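Local coordinates for protein pyruvate kinase (Cryptosporidium parvum, PDB 4DRS) that probably catalyses the last step of glycolysis, passing the phosphate of phosphoenolpyruvate to ADP to give pyruvate and ATP, at residues A[160-165]-A[175-180]; A[396-401]-A[442-447]. One frame throughout, in Å; residues are numbered along the deposited sequence.

Interaction 1: residues A[160-165]-A[175-180]; sequences VQIGST and TQVLEI
The flat amide of Gln176 lies beside Gly163 and offers NE2 to its carbonyl O. This bond is weak, with NE2 and O 3.4 Å apart and an N-H...O angle of 140°. The extended side chain, with CG anti to the backbone N (chi1 -168°), also brings Gln176 CG to 3.4 Å from Gly163 O. The backbones make firmer bonds. Val177 N donates to Ser164 O at 3.0 Å, almost straight at 166°. Gly163 N donates to Val177 O at 3.2 Å. The side chain of Val177 points into the loop, and its CB and both methyls lie against Gln161 O. Its CG2 also meets Val160 CG2 at 3.9 Å. Ile180 extends this apolar patch, with CD1 3.9 Å from Val160 CG2. On the more exposed flank, Ile162 lays CD1 over Leu178 O at 3.4 Å. Strand 173-180 carries a classic beta bulge at Leu178 and Glu179, opposite Val186 of strand 184-188. The loop residues Gln161 to Ser164 form a type II beta turn with Gly163 third. The turn leads into strand 165-168, which pairs antiparallel with strand 173-180 in the small B domain of pyruvate kinase.

Interaction 2: residues A[396-401]-A[442-447]; sequences HAIHSS and SKYRPS
Arg445, which meets Ile398 across the contact, grips Ser442 O twice. Its NH1 lies 2.9 Å from Ser442 O, and its backbone N lies 3.1 Å from the same Ser442 O. The two donors come from opposite faces of the carbonyl plane. NH1 sits well above that plane, so it does not use a lone pair, yet the oxygen lies in the plane of the guanidinium. A bend at chi2 (-66°) turns the arginine back to Ser442. The backbone of Arg445 is left-handed, with phi 52° and psi 57°, where the chain leaves helix 436-443.

The contact across the segments is van der Waals packing centred on Ile398, whose CD1 lies 3.4 Å from the backbone Lys443 O. The same methyl meets Arg445 CG at 3.8 Å, the two side chains crossing at about a right angle. Ile398 CG2 packs on Tyr444 CD1 at 3.9 Å, from an oblique direction. The Tyr444 ring turns its edge to His399, the residue after Ile398, with CE1 3.9 Å from His399 CA in the ring plane. The same CE1 lies near the plane of the His399 ring, at its edge, 4.2 Å from ND1.

Outside the pair, Glu410 OE2 accepts a hydrogen bond from Tyr444 OH and forms a salt bridge with Lys443 NZ, which probably steadies the far end of the tyrosine. Arg445 NH2 forms a salt bridge with Asp357 and also bonds Gly355 O, just before barrel strand 358-361. Helix 408-422 packs on Tyr444 through Cys414 and Val417, and His399 also touches Asp422 of a second subunit. The contact thus joins helix 391-401 to the end of helix 436-443 and the turn that follows it, beside helix 408-422 and the loop before strand 358-361.

The two contacts lie on opposite sides of the centre of the chain. Their centres are about 52 Å apart, and their nearest atoms about 38 Å, so they do not touch. They come in series along the sequence, with interaction 1 complete before interaction 2 opens. Interaction 1 belongs to the mixed sheet of the B domain, which is inserted between barrel strands 105-109 and 232-235. Interaction 2 follows the last barrel strand and joins helices 391-401 and 436-443 at the C-terminal domain. They share no strand or helix. The eight-stranded barrel stands between them in the chain's fold, so they mark two separate domains of one multidomain enzyme.

Interaction 1: residues A[160-165]-A[175-180]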
loop_
_atom_site.group_PDB
_atom_site.type_symbol
_atom_site.label_atom_id
_atom_site.label_comp_id
_atom_site.label_asym_id
_atom_site.label_seq_id
_atom_site.Cartn_x
_atom_site.Cartn_y
_atom_site.Cartn_z
ATOM N N VAL A 160 9.895 -40.773 -38.281
ATOM C CA VAL A 160 8.750 -40.253 -39.027
ATOM C C VAL A 160 7.835 -41.388 -39.495
ATOM O O VAL A 160 8.171 -42.565 -39.361
ATOM C CB VAL A 160 9.181 -39.388 -40.240
ATOM C CG1 VAL A 160 9.960 -38.163 -39.778
ATOM C CG2 VAL A 160 9.988 -40.203 -41.245
ATOM N N GLN A 161 6.674 -41.020 -40.027
ATOM C CA GLN A 161 5.784 -41.969 -40.696
ATOM C C GLN A 161 5.254 -41.345 -41.985
ATOM O O GLN A 161 5.376 -40.135 -42.182
ATOM C CB GLN A 161 4.641 -42.406 -39.772
ATOM C CG GLN A 161 3.912 -41.266 -39.075
ATOM C CD GLN A 161 2.691 -41.728 -38.301
ATOM O OE1 GLN A 161 2.751 -42.679 -37.523
ATOM N NE2 GLN A 161 1.573 -41.043 -38.507
ATOM N N ILE A 162 4.691 -42.168 -42.869
ATOM C CA ILE A 162 4.095 -41.669 -44.108
ATOM C C ILE A 162 3.088 -40.575 -43.755
ATOM O O ILE A 162 2.126 -40.823 -43.026
ATOM C CB ILE A 162 3.397 -42.794 -44.919
ATOM C CG1 ILE A 162 4.342 -43.987 -45.162
ATOM C CG2 ILE A 162 2.804 -42.250 -46.216
ATOM C CD1 ILE A 162 5.493 -43.743 -46.122
ATOM N N GLY A 163 3.336 -39.363 -44.242
ATOM C CA GLY A 163 2.449 -38.234 -43.973
ATOM C C GLY A 163 2.995 -37.191 -43.011
ATOM O O GLY A 163 2.471 -36.074 -42.949
ATOM N N SER A 164 4.038 -37.549 -42.260
ATOM C CA SER A 164 4.706 -36.614 -41.343
ATOM C C SER A 164 5.313 -35.432 -42.094
ATOM O O SER A 164 5.710 -35.560 -43.257
ATOM C CB SER A 164 5.800 -37.317 -40.531
ATOM O OG SER A 164 5.261 -38.308 -39.673
ATOM N N THR A 165 5.380 -34.287 -41.423
ATOM C CA THR A 165 5.966 -33.083 -42.008
ATOM C C THR A 165 7.394 -32.855 -41.505
ATOM O O THR A 165 7.665 -32.958 -40.306
ATOM C CB THR A 165 5.102 -31.828 -41.749
ATOM O OG1 THR A 165 4.920 -31.648 -40.338
ATOM C CG2 THR A 165 3.735 -31.963 -42.423
ATOM N N THR A 175 8.065 -30.012 -46.127
ATOM C CA THR A 175 7.904 -31.236 -46.909
ATOM C C THR A 175 6.951 -32.219 -46.229
ATOM O O THR A 175 6.470 -31.970 -45.120
ATOM C CB THR A 175 9.259 -31.931 -47.164
ATOM O OG1 THR A 175 9.912 -32.190 -45.915
ATOM C CG2 THR A 175 10.163 -31.072 -48.045
ATOM N N GLN A 176 6.681 -33.333 -46.904
ATOM C CA GLN A 176 5.813 -34.376 -46.371
ATOM C C GLN A 176 6.296 -35.741 -46.850
ATOM O O GLN A 176 6.494 -35.952 -48.048
ATOM C CB GLN A 176 4.365 -34.133 -46.802
ATOM C CG GLN A 176 3.339 -34.994 -46.082
ATOM C CD GLN A 176 1.928 -34.758 -46.583
ATOM O OE1 GLN A 176 1.671 -34.766 -47.789
ATOM N NE2 GLN A 176 0.999 -34.553 -45.655
ATOM N N VAL A 177 6.479 -36.658 -45.903
ATOM C CA VAL A 177 7.042 -37.980 -46.188
ATOM C C VAL A 177 6.168 -38.776 -47.156
ATOM O O VAL A 177 4.951 -38.867 -46.980
ATOM C CB VAL A 177 7.267 -38.792 -44.890
ATOM C CG1 VAL A 177 7.962 -40.113 -45.190
ATOM C CG2 VAL A 177 8.079 -37.989 -43.885
ATOM N N LEU A 178 6.808 -39.334 -48.183
ATOM C CA LEU A 178 6.145 -40.200 -49.156
ATOM C C LEU A 178 6.621 -41.644 -49.026
ATOM O O LEU A 178 5.867 -42.582 -49.293
ATOM C CB LEU A 178 6.396 -39.706 -50.584
ATOM C CG LEU A 178 5.967 -38.291 -50.988
ATOM C CD1 LEU A 178 6.444 -38.009 -52.404
ATOM C CD2 LEU A 178 4.459 -38.098 -50.884
ATOM N N GLU A 179 7.878 -41.810 -48.619
ATOM C CA GLU A 179 8.494 -43.126 -48.487
ATOM C C GLU A 179 9.536 -43.116 -47.370
ATOM O O GLU A 179 10.139 -42.080 -47.082
ATOM C CB GLU A 179 9.142 -43.538 -49.812
ATOM C CG GLU A 179 9.487 -45.017 -49.924
ATOM C CD GLU A 179 10.283 -45.340 -51.174
ATOM O OE1 GLU A 179 9.781 -45.082 -52.289
ATOM O OE2 GLU A 179 11.410 -45.860 -51.041
ATOM N N ILE A 180 9.735 -44.273 -46.746
ATOM C CA ILE A 180 10.762 -44.448 -45.723
ATOM C C ILE A 180 11.584 -45.695 -46.042
ATOM O O ILE A 180 11.037 -46.794 -46.172
ATOM C CB ILE A 180 10.150 -44.566 -44.307
ATOM C CG1 ILE A 180 9.443 -43.266 -43.915
ATOM C CG2 ILE A 180 11.217 -44.917 -43.278
ATOM C CD1 ILE A 180 8.412 -43.435 -42.818
#

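Interaction 2: residues A[396-401]-A[442-447]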
loop_
_atom_site.group_PDB
_atom_site.type_symbol
_atom_site.label_atom_id
_atom_site.label_comp_id
_atom_site.label_asym_id
_atom_site.label_seq_id
_atom_site.Cartn_x
_atom_site.Cartn_y
_atom_site.Cartn_z
ATOM N N HIS A 396 10.778 -3.489 -2.696
ATOM C CA HIS A 396 9.747 -4.011 -1.805
ATOM C C HIS A 396 9.044 -5.207 -2.375
ATOM O O HIS A 396 8.699 -6.129 -1.640
ATOM C CB HIS A 396 8.759 -2.918 -1.397
ATOM C CG HIS A 396 9.357 -1.875 -0.478
ATOM N ND1 HIS A 396 9.829 -2.176 0.749
ATOM C CD2 HIS A 396 9.557 -0.505 -0.650
ATOM C CE1 HIS A 396 10.307 -1.060 1.332
ATOM N NE2 HIS A 396 10.140 -0.037 0.475
ATOM N N ALA A 397 8.848 -5.216 -3.693
ATOM C CA ALA A 397 8.243 -6.358 -4.382
ATOM C C ALA A 397 9.068 -7.636 -4.183
ATOM O O ALA A 397 8.535 -8.665 -3.756
ATOM C CB ALA A 397 8.055 -6.055 -5.863
ATOM N N ILE A 398 10.368 -7.555 -4.469
ATOM C CA ILE A 398 11.278 -8.691 -4.293
ATOM C C ILE A 398 11.401 -9.093 -2.820
ATOM O O ILE A 398 11.318 -10.274 -2.490
ATOM C CB ILE A 398 12.677 -8.421 -4.901
ATOM C CG1 ILE A 398 12.564 -8.122 -6.399
ATOM C CG2 ILE A 398 13.601 -9.611 -4.683
ATOM C CD1 ILE A 398 13.744 -7.360 -6.971
ATOM N N HIS A 399 11.574 -8.111 -1.941
ATOM C CA HIS A 399 11.702 -8.370 -0.503
ATOM C C HIS A 399 10.508 -9.098 0.069
ATOM O O HIS A 399 10.663 -10.004 0.893
ATOM C CB HIS A 399 11.965 -7.070 0.253
ATOM C CG HIS A 399 12.303 -7.266 1.710
ATOM N ND1 HIS A 399 13.501 -7.714 2.119
ATOM C CD2 HIS A 399 11.551 -7.050 2.858
ATOM C CE1 HIS A 399 13.517 -7.785 3.462
ATOM N NE2 HIS A 399 12.325 -7.380 3.912
ATOM N N SER A 400 9.311 -8.716 -0.377
ATOM C CA SER A 400 8.061 -9.364 0.050
ATOM C C SER A 400 7.885 -10.781 -0.502
ATOM O O SER A 400 7.282 -11.628 0.155
ATOM C CB SER A 400 6.850 -8.518 -0.348
ATOM O OG SER A 400 6.884 -7.253 0.281
ATOM N N SER A 401 8.399 -11.026 -1.706
ATOM C CA SER A 401 8.269 -12.333 -2.363
ATOM C C SER A 401 9.182 -13.410 -1.766
ATOM O O SER A 401 9.001 -14.599 -2.030
ATOM C CB SER A 401 8.546 -12.207 -3.864
ATOM O OG SER A 401 7.772 -11.171 -4.443
ATOM N N SER A 442 22.631 -8.148 -5.917
ATOM C CA SER A 442 22.055 -8.009 -7.262
ATOM C C SER A 442 20.586 -8.428 -7.321
ATOM O O SER A 442 19.776 -7.795 -7.997
ATOM C CB SER A 442 22.870 -8.821 -8.273
ATOM O OG SER A 442 22.393 -8.609 -9.593
ATOM N N LYS A 443 20.257 -9.498 -6.602
ATOM C CA LYS A 443 18.888 -9.993 -6.463
ATOM C C LYS A 443 17.911 -8.917 -5.958
ATOM O O LYS A 443 16.735 -8.917 -6.327
ATOM C CB LYS A 443 18.884 -11.198 -5.522
ATOM C CG LYS A 443 17.523 -11.814 -5.245
ATOM C CD LYS A 443 17.629 -12.937 -4.222
ATOM C CE LYS A 443 16.262 -13.512 -3.895
ATOM N NZ LYS A 443 16.371 -14.647 -2.934
ATOM N N TYR A 444 18.396 -7.998 -5.123
ATOM C CA TYR A 444 17.507 -6.991 -4.541
ATOM C C TYR A 444 17.499 -5.668 -5.292
ATOM O O TYR A 444 16.904 -4.692 -4.827
ATOM C CB TYR A 444 17.757 -6.827 -3.037
ATOM C CG TYR A 444 17.268 -8.036 -2.288
ATOM C CD1 TYR A 444 15.932 -8.140 -1.898
ATOM C CD2 TYR A 444 18.122 -9.106 -2.020
ATOM C CE1 TYR A 444 15.466 -9.267 -1.240
ATOM C CE2 TYR A 444 17.665 -10.241 -1.362
ATOM C CZ TYR A 444 16.339 -10.314 -0.977
ATOM O OH TYR A 444 15.877 -11.424 -0.322
ATOM N N ARG A 445 18.152 -5.664 -6.455
ATOM C CA ARG A 445 18.046 -4.600 -7.461
ATOM C C ARG A 445 18.291 -3.171 -6.955
ATOM O O ARG A 445 17.432 -2.297 -7.110
ATOM C CB ARG A 445 16.700 -4.686 -8.198
ATOM C CG ARG A 445 16.535 -5.914 -9.085
ATOM C CD ARG A 445 17.500 -5.905 -10.260
ATOM N NE ARG A 445 17.155 -6.909 -11.267
ATOM C CZ ARG A 445 17.753 -8.092 -11.402
ATOM N NH1 ARG A 445 18.745 -8.439 -10.592
ATOM N NH2 ARG A 445 17.358 -8.930 -12.357
ATOM N N PRO A 446 19.468 -2.925 -6.364
ATOM C CA PRO A 446 19.747 -1.569 -5.895
ATOM C C PRO A 446 19.890 -0.590 -7.058
ATOM O O PRO A 446 20.292 -0.990 -8.153
ATOM C CB PRO A 446 21.091 -1.721 -5.180
ATOM C CG PRO A 446 21.748 -2.868 -5.864
ATOM C CD PRO A 446 20.630 -3.818 -6.195
ATOM N N SER A 447 19.567 0.678 -6.830
ATOM C CA SER A 447 19.824 1.699 -7.838
ATOM C C SER A 447 21.324 1.960 -7.925
ATOM O O SER A 447 21.823 2.377 -8.967
ATOM C CB SER A 447 19.078 3.001 -7.524
ATOM O OG SER A 447 19.757 3.754 -6.537
#